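Local coordinates for protein neck and C-terminal motor domain of Kar3 (Candida glabrata, PDB 4GKR) that probably hydrolyses ATP to drive movement along microtubules, as a kinesin-14 motor domain that acts in mitosis, at residues G130-P133 with A134-H138; N137-F140 with S141-K145. All blocks are in the same frame, centred on the assembly; numbering follows the deposited sequence.

How the contacts relate
Both contacts lie on one helix, 131-147, in the kinesin motor domain. Contact 1 is the N-terminal start of this helix. Contact 2 overlaps its end and continues along the helix. The two share Asn-137 and His-138, and their centres are about 11 Å apart. Contact 1 is buried: its centre is about 12 Å from the centre of the chain, that of contact 2 about 20 Å. It is also the end nearer the nucleotide: Gly-130 itself lies about 10 Å from the bound ADP. The helix therefore runs from the interior near the nucleotide site outward to the surface, packing on the central mixed sheet and on helix 213-222.

Contact 1 of 2, residues G130-P133 with A134-H138; sequences GIVP and ATINH
Ala-134, Thr-135, Ile-136 and Asn-137 donate their backbone N-H groups to the carbonyls of Gly-130, Ile-131, Val-132 and Pro-133, four residues back. These are the first two turns of alpha-helix 131-147 in the kinesin motor domain, with Gly-130 as its N-cap. The bond from Ala-134 N to Gly-130 O is 2.9 Å long. Pro-133 fits here because a residue in the first turn need not donate an N-H within the helix.

The side chain of Thr-135 adds a second bond to the same carbonyl as its own amide. Chi1 of -69° sets OG1 beside the backbone N and turns it back toward Ile-131. The methyl CG2 of Ile-131 lies 3.7 Å from Thr-135 OG1. Val-132 and Ile-136 project from successive turns in much the same direction. Their tips meet as Val-132 CG1 and Ile-136 CD1, 4.0 Å apart. Both residues pack on Phe-245 of strand 242-252, while Val-132 and Pro-133 also touch Leu-220 of helix 213-222. Thr-135 OG1 donates to Ile-131 O over 2.7 Å from above the carbonyl plane, and Thr-135 N reaches that oxygen from the opposite face.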
loop_
_atom_site.group_PDB
_atom_site.type_symbol
_atom_site.label_atom_id
_atom_site.label_comp_id
_atom_site.label_asym_id
_atom_site.label_seq_id
_atom_site.Cartn_x
_atom_site.Cartn_y
_atom_site.Cartn_z
ATOM N N GLY A 130 8.621 -6.964 -5.485
ATOM C CA GLY A 130 7.663 -5.966 -5.006
ATOM C C GLY A 130 6.737 -6.461 -3.909
ATOM O O GLY A 130 6.578 -7.662 -3.717
ATOM N N ILE A 131 6.114 -5.538 -3.188
ATOM C CA ILE A 131 5.188 -5.913 -2.118
ATOM C C ILE A 131 4.167 -6.985 -2.557
ATOM O O ILE A 131 3.967 -7.969 -1.840
ATOM C CB ILE A 131 4.488 -4.684 -1.493
ATOM C CG1 ILE A 131 5.514 -3.700 -0.904
ATOM C CG2 ILE A 131 3.482 -5.098 -0.428
ATOM C CD1 ILE A 131 6.610 -4.339 -0.073
ATOM N N VAL A 132 3.551 -6.831 -3.729
ATOM C CA VAL A 132 2.551 -7.818 -4.185
ATOM C C VAL A 132 3.141 -9.234 -4.401
ATOM O O VAL A 132 2.743 -10.176 -3.712
ATOM C CB VAL A 132 1.734 -7.314 -5.401
ATOM C CG1 VAL A 132 0.947 -8.445 -6.045
ATOM C CG2 VAL A 132 0.825 -6.165 -4.998
ATOM N N PRO A 133 4.102 -9.406 -5.327
ATOM C CA PRO A 133 4.653 -10.781 -5.396
ATOM C C PRO A 133 5.259 -11.289 -4.077
ATOM O O PRO A 133 5.104 -12.458 -3.752
ATOM C CB PRO A 133 5.722 -10.697 -6.481
ATOM C CG PRO A 133 5.964 -9.251 -6.695
ATOM C CD PRO A 133 4.684 -8.533 -6.360
ATOM N N ALA A 134 5.914 -10.427 -3.312
ATOM C CA ALA A 134 6.500 -10.853 -2.038
ATOM C C ALA A 134 5.419 -11.291 -1.040
ATOM O O ALA A 134 5.567 -12.310 -0.361
ATOM C CB ALA A 134 7.345 -9.747 -1.443
ATOM N N THR A 135 4.337 -10.521 -0.965
ATOM C CA THR A 135 3.263 -10.834 -0.074
ATOM C C THR A 135 2.687 -12.176 -0.436
ATOM O O THR A 135 2.572 -13.038 0.429
ATOM C CB THR A 135 2.189 -9.748 -0.122
ATOM O OG1 THR A 135 2.727 -8.557 0.461
ATOM C CG2 THR A 135 0.955 -10.149 0.651
ATOM N N ILE A 136 2.348 -12.366 -1.712
ATOM C CA ILE A 136 1.750 -13.627 -2.152
ATOM C C ILE A 136 2.662 -14.791 -1.773
ATOM O O ILE A 136 2.220 -15.780 -1.187
ATOM C CB ILE A 136 1.404 -13.628 -3.657
ATOM C CG1 ILE A 136 0.094 -12.854 -3.887
ATOM C CG2 ILE A 136 1.258 -15.052 -4.185
ATOM C CD1 ILE A 136 -0.082 -12.255 -5.275
ATOM N N ASN A 137 3.944 -14.642 -2.048
ATOM C CA ASN A 137 4.901 -15.696 -1.710
ATOM C C ASN A 137 4.995 -15.992 -0.211
ATOM O O ASN A 137 5.053 -17.153 0.206
ATOM C CB ASN A 137 6.276 -15.344 -2.238
ATOM C CG ASN A 137 7.072 -16.565 -2.585
ATOM O OD1 ASN A 137 6.646 -17.382 -3.422
ATOM N ND2 ASN A 137 8.229 -16.725 -1.936
ATOM N N HIS A 138 4.992 -14.932 0.588
ATOM C CA HIS A 138 5.107 -15.049 2.017
ATOM C C HIS A 138 3.934 -15.797 2.575
ATOM O O HIS A 138 4.090 -16.655 3.449
ATOM C CB HIS A 138 5.200 -13.659 2.630
ATOM C CG HIS A 138 5.661 -13.665 4.051
ATOM N ND1 HIS A 138 6.959 -13.843 4.388
ATOM C CD2 HIS A 138 4.951 -13.554 5.242
ATOM C CE1 HIS A 138 7.076 -13.831 5.734
ATOM N NE2 HIS A 138 5.846 -13.650 6.256
#

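Contact 2 of 2, residues N137-F140 with S141-K145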
loop_
_atom_site.group_PDB
_atom_site.type_symbol
_atom_site.label_atom_id
_atom_site.label_comp_id
_atom_site.label_asym_id
_atom_site.label_seq_id
_atom_site.Cartn_x
_atom_site.Cartn_y
_atom_site.Cartn_z
ATOM N N ASN A 137 3.944 -14.642 -2.048
ATOM C CA ASN A 137 4.901 -15.696 -1.710
ATOM C C ASN A 137 4.995 -15.992 -0.211
ATOM O O ASN A 137 5.053 -17.153 0.206
ATOM C CB ASN A 137 6.276 -15.344 -2.238
ATOM C CG ASN A 137 7.072 -16.565 -2.585
ATOM O OD1 ASN A 137 6.646 -17.382 -3.422
ATOM N ND2 ASN A 137 8.229 -16.725 -1.936
ATOM N N HIS A 138 4.992 -14.932 0.588
ATOM C CA HIS A 138 5.107 -15.049 2.017
ATOM C C HIS A 138 3.934 -15.797 2.575
ATOM O O HIS A 138 4.090 -16.655 3.449
ATOM C CB HIS A 138 5.200 -13.659 2.630
ATOM C CG HIS A 138 5.661 -13.665 4.051
ATOM N ND1 HIS A 138 6.959 -13.843 4.388
ATOM C CD2 HIS A 138 4.951 -13.554 5.242
ATOM C CE1 HIS A 138 7.076 -13.831 5.734
ATOM N NE2 HIS A 138 5.846 -13.650 6.256
ATOM N N ILE A 139 2.749 -15.491 2.051
ATOM C CA ILE A 139 1.520 -16.127 2.487
ATOM C C ILE A 139 1.505 -17.624 2.206
ATOM O O ILE A 139 1.005 -18.391 3.020
ATOM C CB ILE A 139 0.308 -15.427 1.876
ATOM C CG1 ILE A 139 0.020 -14.150 2.656
ATOM C CG2 ILE A 139 -0.933 -16.306 1.878
ATOM C CD1 ILE A 139 -0.793 -13.168 1.838
ATOM N N PHE A 140 2.077 -18.050 1.087
ATOM C CA PHE A 140 2.132 -19.471 0.781
ATOM C C PHE A 140 2.994 -20.251 1.757
ATOM O O PHE A 140 2.613 -21.348 2.169
ATOM C CB PHE A 140 2.576 -19.726 -0.658
ATOM C CG PHE A 140 1.472 -19.583 -1.663
ATOM C CD1 PHE A 140 0.147 -19.452 -1.256
ATOM C CD2 PHE A 140 1.746 -19.597 -3.022
ATOM C CE1 PHE A 140 -0.879 -19.313 -2.185
ATOM C CE2 PHE A 140 0.722 -19.464 -3.958
ATOM C CZ PHE A 140 -0.594 -19.321 -3.539
ATOM N N SER A 141 4.152 -19.694 2.117
ATOM C CA SER A 141 5.000 -20.268 3.159
ATOM C C SER A 141 4.208 -20.620 4.397
ATOM O O SER A 141 4.293 -21.728 4.907
ATOM C CB SER A 141 6.072 -19.283 3.575
ATOM O OG SER A 141 7.162 -19.376 2.711
ATOM N N TRP A 142 3.447 -19.653 4.889
ATOM C CA TRP A 142 2.669 -19.871 6.086
ATOM C C TRP A 142 1.574 -20.871 5.894
ATOM O O TRP A 142 1.327 -21.677 6.785
ATOM C CB TRP A 142 2.200 -18.549 6.679
ATOM C CG TRP A 142 3.380 -17.819 7.246
ATOM C CD1 TRP A 142 4.002 -16.698 6.729
ATOM C CD2 TRP A 142 4.173 -18.182 8.429
ATOM N NE1 TRP A 142 5.083 -16.339 7.502
ATOM C CE2 TRP A 142 5.236 -17.183 8.535
ATOM C CE3 TRP A 142 4.084 -19.168 9.391
ATOM C CZ2 TRP A 142 6.170 -17.200 9.551
ATOM C CZ3 TRP A 142 5.037 -19.185 10.418
ATOM C CH2 TRP A 142 6.060 -18.227 10.490
ATOM N N ILE A 143 0.943 -20.860 4.725
ATOM C CA ILE A 143 -0.046 -21.870 4.396
ATOM C C ILE A 143 0.573 -23.257 4.438
ATOM O O ILE A 143 0.028 -24.150 5.089
ATOM C CB ILE A 143 -0.735 -21.600 3.037
ATOM C CG1 ILE A 143 -1.924 -20.665 3.212
ATOM C CG2 ILE A 143 -1.278 -22.874 2.402
ATOM C CD1 ILE A 143 -1.640 -19.440 4.047
ATOM N N ASP A 144 1.705 -23.443 3.766
ATOM C CA ASP A 144 2.365 -24.747 3.767
ATOM C C ASP A 144 2.546 -25.219 5.195
ATOM O O ASP A 144 2.165 -26.331 5.537
ATOM C CB ASP A 144 3.714 -24.717 3.038
ATOM C CG ASP A 144 3.571 -24.574 1.510
ATOM O OD1 ASP A 144 2.413 -24.577 1.005
ATOM O OD2 ASP A 144 4.627 -24.449 0.817
ATOM N N LYS A 145 3.085 -24.344 6.030
ATOM C CA LYS A 145 3.362 -24.661 7.420
ATOM C C LYS A 145 2.106 -24.930 8.265
ATOM O O LYS A 145 2.085 -25.877 9.053
ATOM C CB LYS A 145 4.213 -23.558 8.045
ATOM C CG LYS A 145 5.618 -23.472 7.472
ATOM C CD LYS A 145 6.297 -22.159 7.830
ATOM C CE LYS A 145 7.811 -22.333 7.891
ATOM N NZ LYS A 145 8.472 -21.003 8.007
#
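His-138 and Trp-142 form the aromatic contact. Their side chains lie alongside each other, one turn apart on the helix. The indole turns its pyrrole edge to the imidazole in an offset edge-to-face pair. The centroids of the His-138 ring and the Trp-142 five-membered ring are 4.7 Å apart, with the planes at 61°. Trp-142 NE1 comes within 3.1 Å of His-138 NE2, and His-138 CD2 lies in the indole plane. Chi1 of -166° puts His-138 CG anti to the backbone N and sends the ring outward. Trp-142, with chi1 -70°, leans back toward it. Outside the pair, His-138 NE2 is hydrogen-bonded to Gln-100, and Phe-92 meets the imidazole edge-to-face.

The apolar contact is made by Ile-139 and Ile-143, which extend in parallel from successive turns. Ile-139 CG2 touches Ile-143 CD1 at 3.9 Å. This is the C-terminal half of helix 131-147 of the kinesin motor domain, and it packs on the central sheet: Ile-143 touches Tyr-153 and Phe-140 touches Val-155, both on strand 152-163.

The polar contacts are largely backbone bonds. Ile-143 N donates to Ile-139 O at 3.0 Å. The bonds from Ser-141 N to Asn-137 O and from Trp-142 N to His-138 O are weak. Asp-144 N donates to Phe-140 O at 2.8 Å. The carboxylate of Asp-144 makes a salt bridge through OD2 to Arg-213 of helix 213-222.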